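Long-range contact in peptidoglycan D,D-transpeptidase FtsI (Yersinia pestis, PDB 6SYN), which probably cross-links cell-wall peptidoglycan in the periplasm as a class B penicillin-binding protein, a D,D-transpeptidase that beta-lactams acylate: residues Tyr377-Leu389 and Ala399-Val413. Residues are numbered along the deposited sequence; the frame is centred on the assembly and turned at random.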
loop_
_atom_site.group_PDB
_atom_site.type_symbol
_atom_site.label_atom_id
_atom_site.label_comp_id
_atom_site.label_asym_id
_atom_site.label_seq_id
_atom_site.Cartn_x
_atom_site.Cartn_y
_atom_site.Cartn_z
ATOM N N TYR A 377 -2.882 -7.085 11.146
ATOM C CA TYR A 377 -1.560 -7.264 11.800
ATOM C C TYR A 377 -1.367 -6.199 12.892
ATOM O O TYR A 377 -0.694 -6.520 13.896
ATOM C CB TYR A 377 -0.476 -7.382 10.722
ATOM C CG TYR A 377 -0.407 -8.784 10.178
ATOM C CD1 TYR A 377 -1.329 -9.238 9.247
ATOM C CD2 TYR A 377 0.499 -9.698 10.686
ATOM C CE1 TYR A 377 -1.307 -10.540 8.780
ATOM C CE2 TYR A 377 0.531 -11.009 10.238
ATOM C CZ TYR A 377 -0.372 -11.430 9.279
ATOM O OH TYR A 377 -0.343 -12.723 8.844
ATOM N N ALA A 378 -1.969 -5.011 12.738
ATOM C CA ALA A 378 -2.020 -3.940 13.765
ATOM C C ALA A 378 -2.856 -4.402 14.968
ATOM O O ALA A 378 -2.540 -3.988 16.110
ATOM C CB ALA A 378 -2.580 -2.672 13.171
ATOM N N THR A 379 -3.876 -5.231 14.717
ATOM C CA THR A 379 -4.781 -5.826 15.736
ATOM C C THR A 379 -4.077 -7.008 16.423
ATOM O O THR A 379 -4.208 -7.125 17.667
ATOM C CB THR A 379 -6.124 -6.191 15.094
ATOM O OG1 THR A 379 -6.560 -5.022 14.398
ATOM C CG2 THR A 379 -7.175 -6.623 16.093
ATOM N N ILE A 380 -3.365 -7.850 15.660
ATOM C CA ILE A 380 -2.471 -8.916 16.212
ATOM C C ILE A 380 -1.452 -8.233 17.133
ATOM O O ILE A 380 -1.258 -8.714 18.277
ATOM C CB ILE A 380 -1.784 -9.731 15.092
ATOM C CG1 ILE A 380 -2.781 -10.629 14.355
ATOM C CG2 ILE A 380 -0.605 -10.531 15.640
ATOM C CD1 ILE A 380 -2.186 -11.436 13.222
ATOM N N GLY A 381 -0.846 -7.150 16.633
ATOM C CA GLY A 381 0.230 -6.381 17.287
ATOM C C GLY A 381 -0.209 -5.761 18.599
ATOM O O GLY A 381 0.620 -5.722 19.521
ATOM N N SER A 382 -1.454 -5.273 18.685
ATOM C CA SER A 382 -2.035 -4.687 19.927
ATOM C C SER A 382 -2.390 -5.799 20.936
ATOM O O SER A 382 -2.847 -5.461 22.050
ATOM C CB SER A 382 -3.219 -3.792 19.612
ATOM O OG SER A 382 -4.206 -4.474 18.851
ATOM N N MET A 383 -2.145 -7.066 20.574
ATOM C CA MET A 383 -2.574 -8.286 21.307
ATOM C C MET A 383 -4.108 -8.296 21.399
ATOM O O MET A 383 -4.635 -8.403 22.520
ATOM C CB MET A 383 -1.946 -8.369 22.706
ATOM C CG MET A 383 -0.420 -8.334 22.709
ATOM S SD MET A 383 0.364 -9.720 21.828
ATOM C CE MET A 383 1.877 -8.928 21.288
ATOM N N GLY A 384 -4.790 -8.162 20.256
ATOM C CA GLY A 384 -6.244 -8.386 20.116
ATOM C C GLY A 384 -7.088 -7.148 20.398
ATOM O O GLY A 384 -8.228 -7.318 20.888
ATOM N N VAL A 385 -6.587 -5.951 20.079
ATOM C CA VAL A 385 -7.351 -4.669 20.207
ATOM C C VAL A 385 -7.522 -4.057 18.811
ATOM O O VAL A 385 -6.562 -3.441 18.307
ATOM C CB VAL A 385 -6.667 -3.705 21.198
ATOM C CG1 VAL A 385 -7.311 -2.322 21.209
ATOM C CG2 VAL A 385 -6.638 -4.298 22.601
ATOM N N TYR A 386 -8.703 -4.247 18.214
ATOM C CA TYR A 386 -9.096 -3.706 16.888
ATOM C C TYR A 386 -9.314 -2.194 17.010
ATOM O O TYR A 386 -10.331 -1.784 17.608
ATOM C CB TYR A 386 -10.350 -4.420 16.377
ATOM C CG TYR A 386 -10.841 -3.971 15.025
ATOM C CD1 TYR A 386 -10.276 -4.465 13.861
ATOM C CD2 TYR A 386 -11.889 -3.073 14.906
ATOM C CE1 TYR A 386 -10.730 -4.067 12.612
ATOM C CE2 TYR A 386 -12.350 -2.660 13.668
ATOM C CZ TYR A 386 -11.769 -3.158 12.515
ATOM O OH TYR A 386 -12.218 -2.759 11.289
ATOM N N ARG A 387 -8.384 -1.403 16.460
ATOM C CA ARG A 387 -8.416 0.085 16.479
ATOM C C ARG A 387 -8.748 0.604 15.083
ATOM O O ARG A 387 -8.387 -0.009 14.085
ATOM C CB ARG A 387 -7.083 0.639 16.996
ATOM C CG ARG A 387 -7.150 1.103 18.446
ATOM C CD ARG A 387 -5.881 1.751 18.964
ATOM N NE ARG A 387 -4.939 0.728 19.386
ATOM C CZ ARG A 387 -4.806 0.255 20.622
ATOM N NH1 ARG A 387 -3.915 -0.694 20.860
ATOM N NH2 ARG A 387 -5.537 0.725 21.617
ATOM N N PRO A 388 -9.495 1.724 14.969
ATOM C CA PRO A 388 -9.696 2.387 13.680
ATOM C C PRO A 388 -8.439 3.048 13.095
ATOM O O PRO A 388 -7.627 3.570 13.835
ATOM C CB PRO A 388 -10.748 3.477 13.952
ATOM C CG PRO A 388 -10.791 3.641 15.461
ATOM C CD PRO A 388 -10.259 2.353 16.055
ATOM N N LEU A 389 -8.352 3.045 11.764
ATOM C CA LEU A 389 -7.271 3.678 10.965
ATOM C C LEU A 389 -7.510 5.191 10.869
ATOM O O LEU A 389 -8.666 5.605 11.037
ATOM C CB LEU A 389 -7.277 3.035 9.575
ATOM C CG LEU A 389 -6.953 1.543 9.536
ATOM C CD1 LEU A 389 -7.533 0.892 8.290
ATOM C CD2 LEU A 389 -5.450 1.313 9.612
ATOM N N ALA A 399 -9.066 4.770 21.797
ATOM C CA ALA A 399 -9.930 3.642 22.213
ATOM C C ALA A 399 -9.901 2.567 21.118
ATOM O O ALA A 399 -9.769 2.928 19.927
ATOM C CB ALA A 399 -11.335 4.121 22.480
ATOM N N GLY A 400 -9.983 1.298 21.522
ATOM C CA GLY A 400 -10.144 0.145 20.620
ATOM C C GLY A 400 -11.169 -0.828 21.168
ATOM O O GLY A 400 -11.536 -0.699 22.354
ATOM N N GLU A 401 -11.623 -1.759 20.329
ATOM C CA GLU A 401 -12.517 -2.880 20.718
ATOM C C GLU A 401 -11.653 -4.135 20.883
ATOM O O GLU A 401 -10.906 -4.464 19.944
ATOM C CB GLU A 401 -13.612 -3.076 19.664
ATOM C CG GLU A 401 -14.792 -3.905 20.147
ATOM C CD GLU A 401 -15.827 -4.234 19.082
ATOM O OE1 GLU A 401 -15.649 -3.806 17.919
ATOM O OE2 GLU A 401 -16.815 -4.921 19.415
ATOM N N ARG A 402 -11.729 -4.780 22.047
ATOM C CA ARG A 402 -11.118 -6.113 22.310
ATOM C C ARG A 402 -11.879 -7.158 21.483
ATOM O O ARG A 402 -13.118 -7.199 21.583
ATOM C CB ARG A 402 -11.163 -6.413 23.811
ATOM C CG ARG A 402 -10.970 -7.876 24.188
ATOM C CD ARG A 402 -9.519 -8.272 24.339
ATOM N NE ARG A 402 -8.763 -7.345 25.169
ATOM C CZ ARG A 402 -7.437 -7.318 25.251
ATOM N NH1 ARG A 402 -6.714 -8.188 24.566
ATOM N NH2 ARG A 402 -6.838 -6.418 26.011
ATOM N N ILE A 403 -11.168 -7.958 20.686
ATOM C CA ILE A 403 -11.781 -9.018 19.834
ATOM C C ILE A 403 -11.237 -10.395 20.234
ATOM O O ILE A 403 -11.997 -11.370 20.099
ATOM C CB ILE A 403 -11.581 -8.716 18.338
ATOM C CG1 ILE A 403 -10.111 -8.497 17.979
ATOM C CG2 ILE A 403 -12.442 -7.532 17.926
ATOM C CD1 ILE A 403 -9.730 -9.047 16.634
ATOM N N PHE A 404 -9.987 -10.477 20.699
ATOM C CA PHE A 404 -9.401 -11.705 21.300
ATOM C C PHE A 404 -8.711 -11.359 22.616
ATOM O O PHE A 404 -8.111 -10.293 22.738
ATOM C CB PHE A 404 -8.430 -12.390 20.334
ATOM C CG PHE A 404 -9.052 -13.502 19.531
ATOM C CD1 PHE A 404 -9.996 -13.230 18.554
ATOM C CD2 PHE A 404 -8.709 -14.824 19.765
ATOM C CE1 PHE A 404 -10.576 -14.257 17.823
ATOM C CE2 PHE A 404 -9.285 -15.851 19.030
ATOM C CZ PHE A 404 -10.218 -15.566 18.059
ATOM N N PRO A 405 -8.758 -12.268 23.618
ATOM C CA PRO A 405 -8.063 -12.068 24.892
ATOM C C PRO A 405 -6.535 -11.992 24.718
ATOM O O PRO A 405 -5.994 -12.791 23.973
ATOM C CB PRO A 405 -8.438 -13.303 25.729
ATOM C CG PRO A 405 -9.634 -13.919 25.024
ATOM C CD PRO A 405 -9.465 -13.556 23.566
ATOM N N GLU A 406 -5.886 -11.058 25.421
ATOM C CA GLU A 406 -4.462 -10.667 25.210
ATOM C C GLU A 406 -3.535 -11.886 25.226
ATOM O O GLU A 406 -2.693 -12.010 24.339
ATOM C CB GLU A 406 -4.032 -9.627 26.249
ATOM C CG GLU A 406 -2.535 -9.403 26.308
ATOM C CD GLU A 406 -2.108 -8.344 27.309
ATOM O OE1 GLU A 406 -1.266 -7.492 26.945
ATOM O OE2 GLU A 406 -2.603 -8.386 28.459
ATOM N N PRO A 407 -3.622 -12.811 26.215
ATOM C CA PRO A 407 -2.625 -13.880 26.350
ATOM C C PRO A 407 -2.737 -14.933 25.233
ATOM O O PRO A 407 -1.732 -15.550 24.894
ATOM C CB PRO A 407 -2.901 -14.508 27.730
ATOM C CG PRO A 407 -3.946 -13.609 28.385
ATOM C CD PRO A 407 -4.665 -12.903 27.251
ATOM N N LEU A 408 -3.951 -15.101 24.701
ATOM C CA LEU A 408 -4.273 -15.948 23.520
ATOM C C LEU A 408 -3.495 -15.430 22.304
ATOM O O LEU A 408 -2.864 -16.262 21.619
ATOM C CB LEU A 408 -5.788 -15.901 23.287
ATOM C CG LEU A 408 -6.371 -17.044 22.462
ATOM C CD1 LEU A 408 -7.856 -17.216 22.742
ATOM C CD2 LEU A 408 -6.129 -16.823 20.977
ATOM N N VAL A 409 -3.519 -14.112 22.063
ATOM C CA VAL A 409 -2.880 -13.456 20.880
ATOM C C VAL A 409 -1.351 -13.474 21.063
ATOM O O VAL A 409 -0.637 -13.700 20.056
ATOM C CB VAL A 409 -3.419 -12.023 20.663
ATOM C CG1 VAL A 409 -2.753 -11.319 19.488
ATOM C CG2 VAL A 409 -4.929 -12.000 20.486
ATOM N N ARG A 410 -0.870 -13.245 22.293
ATOM C CA ARG A 410 0.577 -13.109 22.618
ATOM C C ARG A 410 1.266 -14.450 22.362
ATOM O O ARG A 410 2.370 -14.438 21.780
ATOM C CB ARG A 410 0.773 -12.627 24.059
ATOM C CG ARG A 410 2.232 -12.505 24.483
ATOM C CD ARG A 410 2.446 -11.683 25.744
ATOM N NE ARG A 410 2.464 -10.252 25.442
ATOM C CZ ARG A 410 1.672 -9.323 25.983
ATOM N NH1 ARG A 410 0.773 -9.643 26.904
ATOM N NH2 ARG A 410 1.792 -8.061 25.601
ATOM N N THR A 411 0.618 -15.553 22.754
ATOM C CA THR A 411 1.070 -16.947 22.495
ATOM C C THR A 411 1.252 -17.153 20.988
ATOM O O THR A 411 2.268 -17.758 20.605
ATOM C CB THR A 411 0.102 -17.977 23.095
ATOM O OG1 THR A 411 0.308 -18.005 24.507
ATOM C CG2 THR A 411 0.302 -19.376 22.558
ATOM N N VAL A 412 0.308 -16.679 20.170
ATOM C CA VAL A 412 0.345 -16.851 18.686
ATOM C C VAL A 412 1.369 -15.879 18.091
ATOM O O VAL A 412 2.066 -16.275 17.138
ATOM C CB VAL A 412 -1.046 -16.682 18.046
ATOM C CG1 VAL A 412 -0.982 -16.716 16.527
ATOM C CG2 VAL A 412 -2.011 -17.740 18.556
ATOM N N VAL A 413 1.467 -14.660 18.622
ATOM C CA VAL A 413 2.556 -13.724 18.224
ATOM C C VAL A 413 3.887 -14.430 18.514
ATOM O O VAL A 413 4.745 -14.445 17.611
ATOM C CB VAL A 413 2.443 -12.348 18.912
ATOM C CG1 VAL A 413 3.661 -11.480 18.634
ATOM C CG2 VAL A 413 1.182 -11.607 18.488
#
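Y386 and E401 form the hydrogen-bonded pair of a small two-stranded antiparallel sheet, closed by a long loop, in the transpeptidase domain. The sheet joins helix 370-381 to helix 406-416. E401 N reaches Y386 O at 3.0 Å, and I403 N donates to G384 O with an N-H...O angle of 168°. Ahead of the strand, helix 370-381 ends in a Schellman motif, with M383 at positive phi.

The tight part lies between the helices. I380 CG2 meets V413 CG2 at 3.5 Å. V409 sets CG1 against the last turn of helix 370-381 and CG2 against G384. M383 bends at chi2 (-62°), which lays SD on the backbone of R410, 3.5 Å from its CA. M383 CG sits over one face of the R410 guanidinium, toward its rim. The side chains of T379 and I403 cross at about a right angle, with T379 CG2 on I403 CD1, and F328 also touches I403.

The side of the sheet at A399, G400 and E401 is exposed and more thinly packed. There V385 CG1 lies 3.8 Å from G400 CA, and R387 CG rests near A399 O. The chain of R402, also exposed, bends at chi2 and chi3 and carries the guanidinium toward F404. V385 CG2 lies over one face of this group, and R402 NH1 donates in plane to F404 O at 3.1 Å.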